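Local coordinates for protein prefoldin beta subunit 2 (Thermococcus sp., PDB 3AEI) that probably acts as a subunit of the archaeal co-chaperone prefoldin, which captures unfolded proteins and hands them to a group II chaperonin, at residues A[7-12]-A[85-90]. Residues are numbered along the deposited sequence; the frame is centred on the assembly and turned at random. Where two conformers were deposited one is given.
Sequences YELQLE and KEIMEE
Leu9 and Ile87 meet in the seam of the antiparallel coiled coil that forms each prefoldin tentacle, close to the end where the chain's two termini come together. The first shell is van der Waals contact, apolar where CG2 of Ile87 rests 4.0 Å from CB of Leu9; the same methyl comes within 3.5 Å of the Leu9 carbonyl O, and other methyls touch the carboxylates of two glutamates. CG2 is carried in by the first torsion of Ile87 (chi1 -64°), which sets it anti to the backbone N. The other branch of Ile87 runs to CD1, which lies against the stem and carboxylate of Glu12, 3.7 Å from its CD.

One turn further along the helix of Ile87, the carboxylate of Glu90 reaches over the forked end of Leu9, the two side chains crossing at about a right angle. OE1 of Glu90 sits 3.6 Å from CD2 of Leu9, while the Glu90 CB touches the other methyl, CD1. An alanine in place of Leu9 would probably open a gap beneath the Glu90 side chain and strip Leu91 of an apolar neighbour, since both methyls of the fork would be gone.

Glu12 thus offers its CG and carboxylate carbon to Ile87 CD1, and Glu90 its CB and carboxylate to the Leu9 methyls; no hydrogen bond joins the two segments directly. Further along the seam, Ile87 also packs on Leu13 and Ile16. The short helical segments run at 159° to each other, their axes 9.9 Å apart at closest approach. The charged ends are answered across the helix pair, Glu12 OE2 by a salt bridge with Arg83, while Glu90 OE1, lying against the Leu9 methyl CD2, pairs with NH2 of Arg5.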
# COMPACT_ATOMS: atom_id res chain seq x y z
N TYR A 7 26.37 15.60 -4.23
CA TYR A 7 25.68 14.38 -3.81
C TYR A 7 24.49 14.72 -2.93
O TYR A 7 23.41 14.15 -3.05
CB TYR A 7 26.63 13.45 -3.06
CG TYR A 7 25.96 12.22 -2.50
CD1 TYR A 7 25.64 11.15 -3.32
CD2 TYR A 7 25.69 12.13 -1.15
CE1 TYR A 7 25.08 10.00 -2.80
CE2 TYR A 7 25.13 11.00 -0.61
CZ TYR A 7 24.83 9.94 -1.43
OH TYR A 7 24.28 8.82 -0.87
N GLU A 8 24.69 15.67 -2.02
CA GLU A 8 23.61 16.08 -1.13
C GLU A 8 22.49 16.81 -1.87
O GLU A 8 21.33 16.73 -1.47
CB GLU A 8 24.16 16.92 0.01
CG GLU A 8 25.14 16.12 0.85
CD GLU A 8 25.61 16.86 2.06
OE1 GLU A 8 26.49 16.33 2.78
OE2 GLU A 8 25.11 17.97 2.30
N LEU A 9 22.83 17.52 -2.94
CA LEU A 9 21.78 18.17 -3.72
C LEU A 9 21.05 17.08 -4.49
O LEU A 9 19.83 17.12 -4.64
CB LEU A 9 22.35 19.21 -4.68
CG LEU A 9 22.82 20.53 -4.05
CD1 LEU A 9 23.67 21.32 -5.04
CD2 LEU A 9 21.64 21.35 -3.61
N GLN A 10 21.79 16.08 -4.96
CA GLN A 10 21.18 14.98 -5.68
C GLN A 10 20.26 14.16 -4.80
O GLN A 10 19.22 13.68 -5.26
CB GLN A 10 22.27 14.09 -6.27
CG GLN A 10 23.04 14.78 -7.34
CD GLN A 10 24.31 14.01 -7.71
OE1 GLN A 10 24.81 13.20 -6.93
NE2 GLN A 10 24.83 14.27 -8.91
N LEU A 11 20.65 13.99 -3.54
CA LEU A 11 19.84 13.23 -2.59
C LEU A 11 18.51 13.97 -2.37
O LEU A 11 17.45 13.35 -2.34
CB LEU A 11 20.55 13.11 -1.26
CG LEU A 11 20.51 11.77 -0.52
CD1 LEU A 11 20.49 12.08 0.98
CD2 LEU A 11 19.28 10.94 -0.91
N GLU A 12 18.59 15.28 -2.22
CA GLU A 12 17.40 16.09 -1.99
C GLU A 12 16.50 16.08 -3.22
O GLU A 12 15.28 15.95 -3.11
CB GLU A 12 17.79 17.53 -1.67
CG GLU A 12 16.61 18.36 -1.21
CD GLU A 12 16.96 19.81 -0.99
OE1 GLU A 12 18.17 20.14 -1.06
OE2 GLU A 12 16.03 20.61 -0.74
N LYS A 85 13.54 22.55 -9.74
CA LYS A 85 14.10 23.51 -10.68
C LYS A 85 15.32 24.20 -10.07
O LYS A 85 16.40 24.25 -10.67
CB LYS A 85 13.03 24.55 -11.03
CG LYS A 85 13.47 25.70 -11.93
CD LYS A 85 13.70 25.25 -13.36
CE LYS A 85 13.46 26.41 -14.34
NZ LYS A 85 14.25 27.63 -14.02
N GLU A 86 15.14 24.69 -8.85
CA GLU A 86 16.22 25.38 -8.14
C GLU A 86 17.45 24.48 -7.97
O GLU A 86 18.59 24.89 -8.24
CB GLU A 86 15.74 25.81 -6.76
CG GLU A 86 14.59 26.80 -6.81
CD GLU A 86 13.87 26.97 -5.48
OE1 GLU A 86 13.02 27.88 -5.38
OE2 GLU A 86 14.15 26.19 -4.53
N ILE A 87 17.21 23.26 -7.50
CA ILE A 87 18.29 22.31 -7.29
C ILE A 87 19.00 21.97 -8.60
O ILE A 87 20.25 21.95 -8.66
CB ILE A 87 17.78 21.00 -6.62
CG1 ILE A 87 17.22 21.31 -5.23
CG2 ILE A 87 18.91 19.96 -6.54
CD1 ILE A 87 16.41 20.13 -4.64
N MET A 88 18.25 21.72 -9.66
CA MET A 88 18.90 21.38 -10.92
C MET A 88 19.80 22.53 -11.36
O MET A 88 20.87 22.31 -11.94
CB MET A 88 17.85 21.05 -11.99
CG MET A 88 17.12 19.77 -11.68
SD MET A 88 15.93 19.30 -12.94
CE MET A 88 14.58 20.35 -12.55
N GLU A 89 19.40 23.76 -11.06
CA GLU A 89 20.20 24.92 -11.42
C GLU A 89 21.47 24.96 -10.58
O GLU A 89 22.55 25.28 -11.09
CB GLU A 89 19.40 26.21 -11.23
CG GLU A 89 18.11 26.26 -12.03
CD GLU A 89 17.35 27.57 -11.85
OE1 GLU A 89 17.37 28.11 -10.72
OE2 GLU A 89 16.72 28.05 -12.82
N GLU A 90 21.37 24.64 -9.30
CA GLU A 90 22.56 24.66 -8.45
C GLU A 90 23.53 23.61 -8.97
O GLU A 90 24.72 23.85 -9.10
CB GLU A 90 22.23 24.32 -6.99
CG GLU A 90 21.53 25.40 -6.21
CD GLU A 90 21.37 25.03 -4.74
OE1 GLU A 90 22.40 24.81 -4.06
OE2 GLU A 90 20.22 24.94 -4.27